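PUA domain-containing protein (Aeropyrum pernix, PDB 2CX0) is of unknown function but probably binds RNA, perhaps in connection with translation initiation. Local coordinates at residues R24-R29 / I37-K42; E28-Y33 / P66-W71. All coordinates share one frame; numbering follows the deposited sequence.

Contact 1: residues R24-R29 / I37-K42; sequences RSLLER and IPFSEK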
loop_
_atom_site.group_PDB
_atom_site.type_symbol
_atom_site.label_atom_id
_atom_site.label_comp_id
_atom_site.label_asym_id
_atom_site.label_seq_id
_atom_site.Cartn_x
_atom_site.Cartn_y
_atom_site.Cartn_z
ATOM N N ARG A 24 14.567 10.416 -10.375
ATOM C CA ARG A 24 15.079 11.275 -9.297
ATOM C C ARG A 24 13.926 11.826 -8.450
ATOM O O ARG A 24 13.936 11.777 -7.206
ATOM C CB ARG A 24 15.885 12.458 -9.877
ATOM C CG ARG A 24 17.126 11.988 -10.549
ATOM C CD ARG A 24 18.060 13.048 -11.184
ATOM N NE ARG A 24 19.294 12.287 -11.368
ATOM C CZ ARG A 24 20.388 12.389 -10.608
ATOM N NH1 ARG A 24 21.437 11.602 -10.839
ATOM N NH2 ARG A 24 20.477 13.338 -9.684
ATOM N N SER A 25 12.948 12.380 -9.134
ATOM C CA SER A 25 11.797 12.919 -8.456
ATOM C C SER A 25 11.090 11.845 -7.575
ATOM O O SER A 25 10.664 12.119 -6.450
ATOM C CB SER A 25 10.828 13.437 -9.494
ATOM O OG SER A 25 9.621 13.759 -8.845
ATOM N N LEU A 26 10.959 10.638 -8.111
ATOM C CA LEU A 26 10.310 9.569 -7.382
ATOM C C LEU A 26 11.052 9.315 -6.066
ATOM O O LEU A 26 10.430 9.235 -5.018
ATOM C CB LEU A 26 10.299 8.293 -8.210
ATOM C CG LEU A 26 9.762 7.065 -7.447
ATOM C CD1 LEU A 26 8.241 7.254 -7.040
ATOM C CD2 LEU A 26 9.901 5.875 -8.383
ATOM N N LEU A 27 12.372 9.185 -6.123
ATOM C CA LEU A 27 13.135 8.946 -4.900
ATOM C C LEU A 27 12.925 10.080 -3.910
ATOM O O LEU A 27 12.756 9.831 -2.709
ATOM C CB LEU A 27 14.648 8.793 -5.197
ATOM C CG LEU A 27 14.920 7.608 -6.157
ATOM C CD1 LEU A 27 16.419 7.595 -6.530
ATOM C CD2 LEU A 27 14.516 6.274 -5.586
ATOM N N GLU A 28 12.939 11.318 -4.401
ATOM C CA GLU A 28 12.729 12.437 -3.517
ATOM C C GLU A 28 11.340 12.465 -2.878
ATOM O O GLU A 28 11.214 12.930 -1.767
ATOM C CB GLU A 28 12.949 13.753 -4.250
ATOM C CG GLU A 28 14.405 14.008 -4.505
ATOM C CD GLU A 28 14.647 14.915 -5.703
ATOM O OE1 GLU A 28 13.691 15.638 -6.122
ATOM O OE2 GLU A 28 15.808 14.912 -6.205
ATOM N N ARG A 29 10.323 11.993 -3.604
ATOM C CA ARG A 29 8.948 11.996 -3.112
ATOM C C ARG A 29 8.723 10.912 -2.068
ATOM O O ARG A 29 7.804 11.011 -1.228
ATOM C CB ARG A 29 7.989 11.822 -4.286
ATOM C CG ARG A 29 7.828 13.149 -5.130
ATOM C CD ARG A 29 6.920 12.849 -6.326
ATOM N NE ARG A 29 5.529 12.730 -5.933
ATOM C CZ ARG A 29 4.549 12.417 -6.769
ATOM N NH1 ARG A 29 4.849 12.173 -8.028
ATOM N NH2 ARG A 29 3.256 12.440 -6.369
ATOM N N ILE A 37 14.268 3.690 0.869
ATOM C CA ILE A 37 13.829 3.244 -0.440
ATOM C C ILE A 37 14.121 1.737 -0.418
ATOM O O ILE A 37 15.243 1.283 -0.214
ATOM C CB ILE A 37 14.598 3.934 -1.589
ATOM C CG1 ILE A 37 13.991 5.343 -1.860
ATOM C CG2 ILE A 37 14.374 3.159 -2.887
ATOM C CD1 ILE A 37 14.247 6.362 -0.847
ATOM N N PRO A 38 13.098 0.937 -0.654
ATOM C CA PRO A 38 13.191 -0.514 -0.643
ATOM C C PRO A 38 13.917 -1.180 -1.811
ATOM O O PRO A 38 14.346 -2.313 -1.698
ATOM C CB PRO A 38 11.731 -0.917 -0.536
ATOM C CG PRO A 38 11.059 0.116 -1.361
ATOM C CD PRO A 38 11.739 1.397 -0.970
ATOM N N PHE A 39 14.044 -0.483 -2.929
ATOM C CA PHE A 39 14.701 -1.044 -4.110
ATOM C C PHE A 39 15.950 -0.292 -4.488
ATOM O O PHE A 39 16.142 0.868 -4.080
ATOM C CB PHE A 39 13.759 -1.040 -5.318
ATOM C CG PHE A 39 13.102 0.276 -5.549
ATOM C CD1 PHE A 39 13.738 1.265 -6.286
ATOM C CD2 PHE A 39 11.836 0.546 -4.992
ATOM C CE1 PHE A 39 13.146 2.506 -6.487
ATOM C CE2 PHE A 39 11.237 1.799 -5.191
ATOM C CZ PHE A 39 11.881 2.768 -5.925
ATOM N N SER A 40 16.786 -0.971 -5.273
ATOM C CA SER A 40 18.014 -0.396 -5.764
ATOM C C SER A 40 17.810 0.728 -6.768
ATOM O O SER A 40 16.770 0.865 -7.382
ATOM C CB SER A 40 18.885 -1.437 -6.451
ATOM O OG SER A 40 19.836 -0.748 -7.254
ATOM N N GLU A 41 18.906 1.446 -6.966
ATOM C CA GLU A 41 19.061 2.617 -7.826
ATOM C C GLU A 41 19.535 2.105 -9.162
ATOM O O GLU A 41 20.191 2.794 -9.945
ATOM C CB GLU A 41 20.123 3.479 -7.139
ATOM C CG GLU A 41 19.933 3.375 -5.574
ATOM C CD GLU A 41 21.202 3.039 -4.753
ATOM O OE1 GLU A 41 22.171 2.442 -5.292
ATOM O OE2 GLU A 41 21.192 3.371 -3.540
ATOM N N LYS A 42 19.186 0.864 -9.411
ATOM C CA LYS A 42 19.596 0.185 -10.609
ATOM C C LYS A 42 18.385 -0.587 -11.097
ATOM O O LYS A 42 18.379 -1.159 -12.183
ATOM C CB LYS A 42 20.719 -0.773 -10.211
ATOM C CG LYS A 42 21.861 -0.047 -9.488
ATOM C CD LYS A 42 22.681 -0.938 -8.553
ATOM C CE LYS A 42 23.735 -0.090 -7.817
ATOM N NZ LYS A 42 24.637 -0.945 -7.002
#

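Contact 2: residues E28-Y33 / P66-W71; sequences ERLKPY and PCLFEW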
loop_
_atom_site.group_PDB
_atom_site.type_symbol
_atom_site.label_atom_id
_atom_site.label_comp_id
_atom_site.label_asym_id
_atom_site.label_seq_id
_atom_site.Cartn_x
_atom_site.Cartn_y
_atom_site.Cartn_z
ATOM N N GLU A 28 12.939 11.318 -4.401
ATOM C CA GLU A 28 12.729 12.437 -3.517
ATOM C C GLU A 28 11.340 12.465 -2.878
ATOM O O GLU A 28 11.214 12.930 -1.767
ATOM C CB GLU A 28 12.949 13.753 -4.250
ATOM C CG GLU A 28 14.405 14.008 -4.505
ATOM C CD GLU A 28 14.647 14.915 -5.703
ATOM O OE1 GLU A 28 13.691 15.638 -6.122
ATOM O OE2 GLU A 28 15.808 14.912 -6.205
ATOM N N ARG A 29 10.323 11.993 -3.604
ATOM C CA ARG A 29 8.948 11.996 -3.112
ATOM C C ARG A 29 8.723 10.912 -2.068
ATOM O O ARG A 29 7.804 11.011 -1.228
ATOM C CB ARG A 29 7.989 11.822 -4.286
ATOM C CG ARG A 29 7.828 13.149 -5.130
ATOM C CD ARG A 29 6.920 12.849 -6.326
ATOM N NE ARG A 29 5.529 12.730 -5.933
ATOM C CZ ARG A 29 4.549 12.417 -6.769
ATOM N NH1 ARG A 29 4.849 12.173 -8.028
ATOM N NH2 ARG A 29 3.256 12.440 -6.369
ATOM N N LEU A 30 9.573 9.894 -2.114
ATOM C CA LEU A 30 9.494 8.783 -1.178
ATOM C C LEU A 30 10.311 9.034 0.097
ATOM O O LEU A 30 9.932 8.613 1.197
ATOM C CB LEU A 30 10.022 7.479 -1.855
ATOM C CG LEU A 30 9.289 6.861 -3.078
ATOM C CD1 LEU A 30 10.125 5.686 -3.677
ATOM C CD2 LEU A 30 7.927 6.326 -2.630
ATOM N N LYS A 31 11.426 9.738 -0.021
ATOM C CA LYS A 31 12.276 9.833 1.159
ATOM C C LYS A 31 11.667 10.343 2.458
ATOM O O LYS A 31 11.933 9.793 3.534
ATOM C CB LYS A 31 13.529 10.611 0.815
ATOM C CG LYS A 31 14.490 9.759 -0.037
ATOM C CD LYS A 31 15.663 10.620 -0.490
ATOM C CE LYS A 31 16.511 9.949 -1.567
ATOM N NZ LYS A 31 17.596 10.876 -2.102
ATOM N N PRO A 32 10.790 11.340 2.363
ATOM C CA PRO A 32 10.184 11.867 3.579
ATOM C C PRO A 32 9.194 10.967 4.251
ATOM O O PRO A 32 8.935 11.170 5.430
ATOM C CB PRO A 32 9.479 13.138 3.107
ATOM C CG PRO A 32 10.120 13.424 1.727
ATOM C CD PRO A 32 10.318 12.065 1.178
ATOM N N TYR A 33 8.612 9.998 3.525
ATOM C CA TYR A 33 7.543 9.177 4.120
ATOM C C TYR A 33 7.785 7.731 4.527
ATOM O O TYR A 33 6.894 7.093 5.079
ATOM C CB TYR A 33 6.358 9.227 3.170
ATOM C CG TYR A 33 6.011 10.622 2.819
ATOM C CD1 TYR A 33 5.472 11.491 3.785
ATOM C CD2 TYR A 33 6.222 11.111 1.512
ATOM C CE1 TYR A 33 5.146 12.809 3.438
ATOM C CE2 TYR A 33 5.897 12.416 1.166
ATOM C CZ TYR A 33 5.358 13.259 2.127
ATOM O OH TYR A 33 4.967 14.541 1.795
ATOM N N PRO A 66 4.350 -4.548 -9.985
ATOM C CA PRO A 66 3.477 -3.353 -9.884
ATOM C C PRO A 66 3.570 -2.878 -8.419
ATOM O O PRO A 66 2.912 -3.420 -7.546
ATOM C CB PRO A 66 2.098 -3.894 -10.284
ATOM C CG PRO A 66 2.156 -5.324 -9.816
ATOM C CD PRO A 66 3.552 -5.776 -10.150
ATOM N N CYS A 67 4.359 -1.849 -8.174
ATOM C CA CYS A 67 4.608 -1.449 -6.802
ATOM C C CYS A 67 4.122 -0.142 -6.241
ATOM O O CYS A 67 3.849 -0.101 -5.059
ATOM C CB CYS A 67 6.105 -1.415 -6.546
ATOM S SG CYS A 67 6.984 -2.957 -6.539
ATOM N N LEU A 68 4.073 0.935 -7.049
ATOM C CA LEU A 68 3.759 2.220 -6.435
ATOM C C LEU A 68 2.665 2.938 -7.173
ATOM O O LEU A 68 2.509 2.777 -8.407
ATOM C CB LEU A 68 5.009 3.106 -6.464
ATOM C CG LEU A 68 6.286 2.525 -5.809
ATOM C CD1 LEU A 68 7.559 3.328 -6.208
ATOM C CD2 LEU A 68 6.046 2.514 -4.234
ATOM N N PHE A 69 1.893 3.754 -6.445
ATOM C CA PHE A 69 0.874 4.532 -7.155
ATOM C C PHE A 69 0.687 5.845 -6.447
ATOM O O PHE A 69 1.001 5.982 -5.249
ATOM C CB PHE A 69 -0.434 3.803 -7.231
ATOM C CG PHE A 69 -1.015 3.472 -5.906
ATOM C CD1 PHE A 69 -2.019 4.301 -5.353
ATOM C CD2 PHE A 69 -0.571 2.335 -5.181
ATOM C CE1 PHE A 69 -2.572 4.010 -4.102
ATOM C CE2 PHE A 69 -1.110 2.036 -3.938
ATOM C CZ PHE A 69 -2.109 2.875 -3.394
ATOM N N GLU A 70 0.231 6.830 -7.192
ATOM C CA GLU A 70 -0.038 8.136 -6.597
ATOM C C GLU A 70 -1.504 8.197 -6.105
ATOM O O GLU A 70 -2.442 7.869 -6.850
ATOM C CB GLU A 70 0.232 9.282 -7.613
ATOM C CG GLU A 70 0.172 10.630 -6.878
ATOM C CD GLU A 70 0.331 11.862 -7.783
ATOM O OE1 GLU A 70 1.323 11.966 -8.512
ATOM O OE2 GLU A 70 -0.551 12.732 -7.759
ATOM N N TRP A 71 -1.709 8.634 -4.867
ATOM C CA TRP A 71 -3.067 8.722 -4.356
ATOM C C TRP A 71 -3.594 10.167 -4.437
ATOM O O TRP A 71 -2.868 11.086 -4.816
ATOM C CB TRP A 71 -3.137 8.170 -2.928
ATOM C CG TRP A 71 -4.553 7.801 -2.584
ATOM C CD1 TRP A 71 -5.371 7.001 -3.328
ATOM C CD2 TRP A 71 -5.307 8.178 -1.430
ATOM N NE1 TRP A 71 -6.572 6.868 -2.720
ATOM C CE2 TRP A 71 -6.566 7.576 -1.553
ATOM C CE3 TRP A 71 -5.038 8.959 -0.299
ATOM C CZ2 TRP A 71 -7.568 7.721 -0.600
ATOM C CZ3 TRP A 71 -6.056 9.106 0.672
ATOM C CH2 TRP A 71 -7.297 8.486 0.502
#

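Contact 1: residues R24-R29 / I37-K42
The bump in this contact is the CD2 methyl of Leu-27, which drops from helix 20-30 into a shallow notch formed by Ile-37 and the ring of Phe-39. CD2 of Leu-27 lies 3.9 Å from CG1 of Ile-37 and 4.1 Å from CG2 of Ile-37, so the methyl meets both branches of the isoleucine. The far wall of the notch is aromatic: CE1 of Phe-39 stands 4.1 Å from CD2 of Leu-27, an oblique approach to the ring. Leu-27 and Ile-37 cross at about a right angle, the CD2 methyl of Leu-27 bearing on the CG1 methylene and the CG2 methyl of Ile-37. The notch is built from within its own segment, because CG2 of Ile-37 sits 3.8 Å above the plane of the Phe-39 ring, over its centre. The Phe-39 torsion (chi1 50°) places CG between the backbone N and the carbonyl carbon, and the ring is thereby swung back beneath the isoleucine and toward the helix. The preceding residue, Leu-26, adds a lighter touch, its CD2 4.4 Å from CZ of Phe-39. Phe-86 of helix 80-86 and Val-62 of strand 56-62 also pack on Phe-39, joining the loop after helix 20-30 to both elements. With no hydrogen bond crossing between 24-29 and 37-42, cohesion here rests on apolar shape matching.

Contact 2: residues E28-Y33 / P66-W71
The guanidinium of Arg-29 receives the carboxylate of Glu-70 at its edge: OE1 of Glu-70 lies close to the guanidinium plane, 2.9 Å from NH2 of Arg-29. The carboxylate is used differently, for NH2 meets OE1 from above the carboxylate plane, 69° out of it. A third flat group, the Tyr-33 ring just after Leu-30 in the chain, has CB of Pro-32 over one face, 4.0 Å above the plane, and makes a cation-pi interaction with Arg-75. The N-H...O angle of 168° makes the Arg-29 to Glu-70 bond nearly straight, and it forms part of a salt bridge. NH1 of Arg-29 is farther from the same oxygen, at 3.6 Å, so OE1 is gripped by one nitrogen and the pair is not bidentate. NH2 also donates to the carbonyl O of Gly-74, and this second bond should help fix how the guanidinium is turned. A bend at chi3 (75°) in Arg-29 directs the group across to a Glu-70 side chain that reaches out with CG anti to its backbone N.

Here the end of helix 20-30 packs against strand 65-70 of the six-stranded antiparallel sheet that the pre-PUA region contributes. The strand carries a classic beta bulge, in which Cys-67 and Leu-68 both face Ile-60 of the adjacent strand 56-62. Next to Arg-29 in sequence, Leu-30 puts CD1 4.3 Å from CD1 of Leu-68, methyl against methyl; both leucines are buried, and Ile-76 of strand 76-78 touches each of them.

Overall arrangement
Contacts 1 and 2 share Glu-28 and Arg-29, and both draw on helix 20-30, which meets the following loop in one and strand 65-70 in the other; their centres are about 9 Å apart. Their apolar parts are continuous: CZ of Phe-39 lies 4.1 Å from CD1 of Leu-30, and CE2 of Phe-39 is equally far, at 4.1 Å, from CD1 of Leu-68. CD1 of Leu-26 also reaches CD1 of Leu-68 at 4.1 Å. Phe-39 is therefore wedged between helix and strand, joining loop 37-42 to contact 2. A further link is CD1 of Ile-37, 3.5 Å from CG of the exposed Lys-31.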